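Side-chain contacts in putative TIM-barrel metal-dependent hydrolase (Mycobacterium avium subsp. paratuberculosis S397, PDB 4DZI), which probably acts as a metal-dependent hydrolase of the amidohydrolase superfamily, holding two cadmium ions in the bimetal site of its TIM-barrel fold: residues E179-D182 / F183-R187; A389-L393 / G394-G398. All coordinates share one frame; numbering follows the deposited sequence.

How the contacts relate
Both contacts are local and lie at the C-terminal ends of two separate helices: contact 1 closes helix 174-186, and contact 2 is the exit from helix 378-393 into the last modelled residues. Their centres are 20 Å apart and their nearest atoms about 10 Å, so they do not touch. Contact 1 is partly buried, with regular backbone bonds, an aliphatic pair and carboxylates taken up by basic or amide groups of neighbouring helices. Contact 2 lies at the surface: one backbone N-H bonded to one carbonyl and weakly to a second, and a loose polar approach, carry the contact between the two segments, although L392 on the same helix faces inward, about 13 Å from a cadmium ion.

Contact 1 of 2, residues E179-D182 / F183-R187; sequences EEVD and FVLAR
The last turns of helix 174-186 set E180 beside F183 and V181 beside L185, the i to i+3 and i to i+4 pairs of an alpha-helix. Four consecutive i+4 backbone bonds hold the frame, among them L185 N to V181 O at 2.9 Å, nearly straight at 168°. Swung away from the backbone N (chi1 -165°) and bent at chi2, the E180 chain lays its carboxylate alongside the ring, OE2 being 3.7 Å from CD1 of F183. The two planes are 65° apart, so the groups do not stack. H144 ND1 and N147 ND2 both bond this OE2 and fix its position. Round the helix on its next side, CG1 of V181 meets CD1 of L185 at 3.5 Å, a tight aliphatic contact, and CB of L185 rests 3.3 Å from V181 O. R187, just past the helix, folds back over F183: its CG lies above one face of the ring, toward the rim, while CE2 of F183 sits 3.8 Å above the centre of the guanidinium plane. The helix is wedged between two others. E180, F183 and R187 face helix 136-153, where H144 meets F183 edge-to-face and D151 forms a salt bridge with R187; V181, D182 and L185 face helix 214-223, where R219 pairs with D182. This helix probably belongs to the barrel's outer layer, followed by parallel strand 192-193.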
loop_
_atom_site.group_PDB
_atom_site.type_symbol
_atom_site.label_atom_id
_atom_site.label_comp_id
_atom_site.label_asym_id
_atom_site.label_seq_id
_atom_site.Cartn_x
_atom_site.Cartn_y
_atom_site.Cartn_z
ATOM N N GLU C 179 -31.555 -4.311 -7.874
ATOM C CA GLU C 179 -32.682 -3.370 -7.954
ATOM C C GLU C 179 -32.248 -1.924 -8.148
ATOM O O GLU C 179 -32.872 -1.194 -8.879
ATOM C CB GLU C 179 -33.576 -3.441 -6.718
ATOM C CG GLU C 179 -34.276 -4.778 -6.573
ATOM C CD GLU C 179 -35.086 -4.853 -5.298
ATOM O OE1 GLU C 179 -35.590 -3.795 -4.861
ATOM O OE2 GLU C 179 -35.206 -5.964 -4.738
ATOM N N GLU C 180 -31.207 -1.490 -7.435
ATOM C CA GLU C 180 -30.739 -0.130 -7.635
ATOM C C GLU C 180 -30.228 0.067 -9.061
ATOM O O GLU C 180 -30.457 1.105 -9.666
ATOM C CB GLU C 180 -29.620 0.231 -6.630
ATOM C CG GLU C 180 -29.398 1.741 -6.582
ATOM C CD GLU C 180 -30.558 2.467 -5.905
ATOM O OE1 GLU C 180 -31.147 1.900 -4.938
ATOM O OE2 GLU C 180 -30.876 3.604 -6.315
ATOM N N VAL C 181 -29.495 -0.910 -9.586
ATOM C CA VAL C 181 -28.931 -0.760 -10.902
ATOM C C VAL C 181 -30.080 -0.697 -11.931
ATOM O O VAL C 181 -30.111 0.163 -12.796
ATOM C CB VAL C 181 -28.004 -1.917 -11.290
ATOM C CG1 VAL C 181 -27.723 -1.861 -12.782
ATOM C CG2 VAL C 181 -26.707 -1.884 -10.495
ATOM N N ASP C 182 -31.037 -1.608 -11.815
ATOM C CA ASP C 182 -32.200 -1.554 -12.707
ATOM C C ASP C 182 -32.899 -0.196 -12.654
ATOM O O ASP C 182 -33.278 0.346 -13.696
ATOM C CB ASP C 182 -33.195 -2.684 -12.380
ATOM C CG ASP C 182 -32.692 -4.044 -12.826
ATOM O OD1 ASP C 182 -31.717 -4.083 -13.618
ATOM O OD2 ASP C 182 -33.269 -5.074 -12.391
ATOM N N PHE C 183 -33.077 0.349 -11.455
ATOM C CA PHE C 183 -33.741 1.632 -11.297
ATOM C C PHE C 183 -32.961 2.759 -11.993
ATOM O O PHE C 183 -33.544 3.547 -12.722
ATOM C CB PHE C 183 -33.956 1.970 -9.814
ATOM C CG PHE C 183 -34.175 3.438 -9.561
ATOM C CD1 PHE C 183 -33.112 4.257 -9.189
ATOM C CD2 PHE C 183 -35.432 3.998 -9.693
ATOM C CE1 PHE C 183 -33.301 5.612 -8.969
ATOM C CE2 PHE C 183 -35.632 5.349 -9.465
ATOM C CZ PHE C 183 -34.568 6.158 -9.106
ATOM N N VAL C 184 -31.649 2.854 -11.759
ATOM C CA VAL C 184 -30.869 3.949 -12.384
ATOM C C VAL C 184 -30.700 3.792 -13.898
ATOM O O VAL C 184 -30.762 4.773 -14.627
ATOM C CB VAL C 184 -29.496 4.238 -11.672
ATOM C CG1 VAL C 184 -29.725 4.560 -10.187
ATOM C CG2 VAL C 184 -28.515 3.081 -11.858
ATOM N N LEU C 185 -30.533 2.555 -14.365
ATOM C CA LEU C 185 -30.495 2.268 -15.802
ATOM C C LEU C 185 -31.820 2.655 -16.452
ATOM O O LEU C 185 -31.843 3.262 -17.529
ATOM C CB LEU C 185 -30.192 0.791 -16.041
ATOM C CG LEU C 185 -28.769 0.321 -15.755
ATOM C CD1 LEU C 185 -28.628 -1.159 -16.068
ATOM C CD2 LEU C 185 -27.781 1.119 -16.595
ATOM N N ALA C 186 -32.932 2.310 -15.812
ATOM C CA ALA C 186 -34.226 2.728 -16.372
ATOM C C ALA C 186 -34.381 4.257 -16.417
ATOM O O ALA C 186 -35.059 4.785 -17.298
ATOM C CB ALA C 186 -35.379 2.077 -15.633
ATOM N N ARG C 187 -33.752 4.984 -15.487
ATOM C CA ARG C 187 -33.779 6.438 -15.537
ATOM C C ARG C 187 -32.686 7.033 -16.447
ATOM O O ARG C 187 -32.481 8.238 -16.478
ATOM C CB ARG C 187 -33.669 7.032 -14.126
ATOM C CG ARG C 187 -34.888 6.829 -13.230
ATOM C CD ARG C 187 -35.725 8.107 -13.148
ATOM N NE ARG C 187 -36.817 8.012 -12.166
ATOM C CZ ARG C 187 -36.872 8.632 -10.977
ATOM N NH1 ARG C 187 -37.933 8.450 -10.196
ATOM N NH2 ARG C 187 -35.894 9.434 -10.550
#

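Contact 2 of 2, residues A389-L393 / G394-G398; sequences ALDLL and GVQVG
Similar first torsions, chi1 -73° in D391 and -51° in Q396, place each CG opposite its own carbonyl carbon, and the Q396 chain, extended beyond CG, then brings its amide near D391. It reaches back toward the helix, but its NE2 stops 4.1 Å from OD1 of D391, too far for a hydrogen bond. Carboxylate and amide planes are 83° apart, and the approach is a loose one at the surface, where Q396 also touches a crystal neighbour that may influence its pose. The backbone makes the firmer link. G394 N donates to L390 O at 3.0 Å in a somewhat bent bond, and reaches D391 O at 3.3 Å in a weak second one. The carbonyl oxygens of D391 and G394 lie only 3.2 Å apart; K288 NZ, bonded to G394 O and to L392 O, may offset the nearness of G394 O to D391 O. V395 packs on K288 as the chain leaves, and L393 and L392 rest on F119 of strand 115-121. G394 leaves the helix in an extended shape and not a left-handed one, so this C-terminus, where helix 378-393 gives way to the C-terminal tail, lacks the turn of a Schellman motif.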
loop_
_atom_site.group_PDB
_atom_site.type_symbol
_atom_site.label_atom_id
_atom_site.label_comp_id
_atom_site.label_asym_id
_atom_site.label_seq_id
_atom_site.Cartn_x
_atom_site.Cartn_y
_atom_site.Cartn_z
ATOM N N ALA C 389 -13.272 9.640 -23.748
ATOM C CA ALA C 389 -14.427 9.648 -22.831
ATOM C C ALA C 389 -15.675 9.144 -23.568
ATOM O O ALA C 389 -16.475 8.432 -23.002
ATOM C CB ALA C 389 -14.669 11.043 -22.283
ATOM N N LEU C 390 -15.830 9.550 -24.833
ATOM C CA LEU C 390 -16.983 9.090 -25.604
ATOM C C LEU C 390 -16.855 7.592 -25.862
ATOM O O LEU C 390 -17.846 6.859 -25.787
ATOM C CB LEU C 390 -17.101 9.893 -26.909
ATOM C CG LEU C 390 -17.475 11.346 -26.634
ATOM C CD1 LEU C 390 -17.272 12.196 -27.889
ATOM C CD2 LEU C 390 -18.921 11.424 -26.164
ATOM N N ASP C 391 -15.625 7.113 -26.077
ATOM C CA ASP C 391 -15.402 5.667 -26.196
ATOM C C ASP C 391 -15.805 4.905 -24.906
ATOM O O ASP C 391 -16.456 3.852 -24.940
ATOM C CB ASP C 391 -13.924 5.396 -26.429
ATOM C CG ASP C 391 -13.432 5.762 -27.832
ATOM O OD1 ASP C 391 -14.216 6.092 -28.748
ATOM O OD2 ASP C 391 -12.204 5.727 -28.010
ATOM N N LEU C 392 -15.396 5.442 -23.751
ATOM C CA LEU C 392 -15.750 4.871 -22.467
ATOM C C LEU C 392 -17.263 4.717 -22.280
ATOM O O LEU C 392 -17.711 3.683 -21.814
ATOM C CB LEU C 392 -15.156 5.730 -21.341
ATOM C CG LEU C 392 -15.697 5.463 -19.939
ATOM C CD1 LEU C 392 -15.246 4.105 -19.356
ATOM C CD2 LEU C 392 -15.207 6.621 -19.044
ATOM N N LEU C 393 -18.030 5.748 -22.645
ATOM C CA LEU C 393 -19.456 5.734 -22.398
ATOM C C LEU C 393 -20.165 4.836 -23.398
ATOM O O LEU C 393 -21.174 4.196 -23.063
ATOM C CB LEU C 393 -20.011 7.146 -22.564
ATOM C CG LEU C 393 -19.580 8.095 -21.438
ATOM C CD1 LEU C 393 -20.138 9.467 -21.747
ATOM C CD2 LEU C 393 -20.117 7.560 -20.124
ATOM N N GLY C 394 -19.613 4.803 -24.611
ATOM C CA GLY C 394 -20.248 4.132 -25.729
ATOM C C GLY C 394 -19.928 2.642 -25.783
ATOM O O GLY C 394 -19.097 2.109 -25.020
ATOM N N VAL C 395 -20.631 1.958 -26.676
ATOM C CA VAL C 395 -20.325 0.575 -27.029
ATOM C C VAL C 395 -20.467 0.589 -28.550
ATOM O O VAL C 395 -21.541 0.913 -29.022
ATOM C CB VAL C 395 -21.388 -0.404 -26.460
ATOM C CG1 VAL C 395 -21.232 -1.783 -27.095
ATOM C CG2 VAL C 395 -21.286 -0.484 -24.947
ATOM N N GLN C 396 -19.404 0.285 -29.300
ATOM C CA GLN C 396 -19.475 0.335 -30.779
ATOM C C GLN C 396 -20.156 -0.915 -31.329
ATOM O O GLN C 396 -19.977 -2.008 -30.780
ATOM C CB GLN C 396 -18.077 0.544 -31.392
ATOM C CG GLN C 396 -17.353 1.740 -30.760
ATOM C CD GLN C 396 -16.150 2.236 -31.554
ATOM O OE1 GLN C 396 -15.458 1.457 -32.203
ATOM N NE2 GLN C 396 -15.888 3.542 -31.493
ATOM N N VAL C 397 -20.943 -0.752 -32.398
ATOM C CA VAL C 397 -21.740 -1.868 -32.941
ATOM C C VAL C 397 -20.798 -3.011 -33.401
ATOM O O VAL C 397 -21.138 -4.211 -33.341
ATOM C CB VAL C 397 -22.602 -1.429 -34.148
ATOM C CG1 VAL C 397 -23.161 -2.662 -34.847
ATOM C CG2 VAL C 397 -23.717 -0.467 -33.748
ATOM N N GLY C 398 -19.614 -2.619 -33.858
ATOM C CA GLY C 398 -18.567 -3.555 -34.310
ATOM C C GLY C 398 -17.903 -4.368 -33.213
ATOM O O GLY C 398 -17.333 -5.425 -33.486
#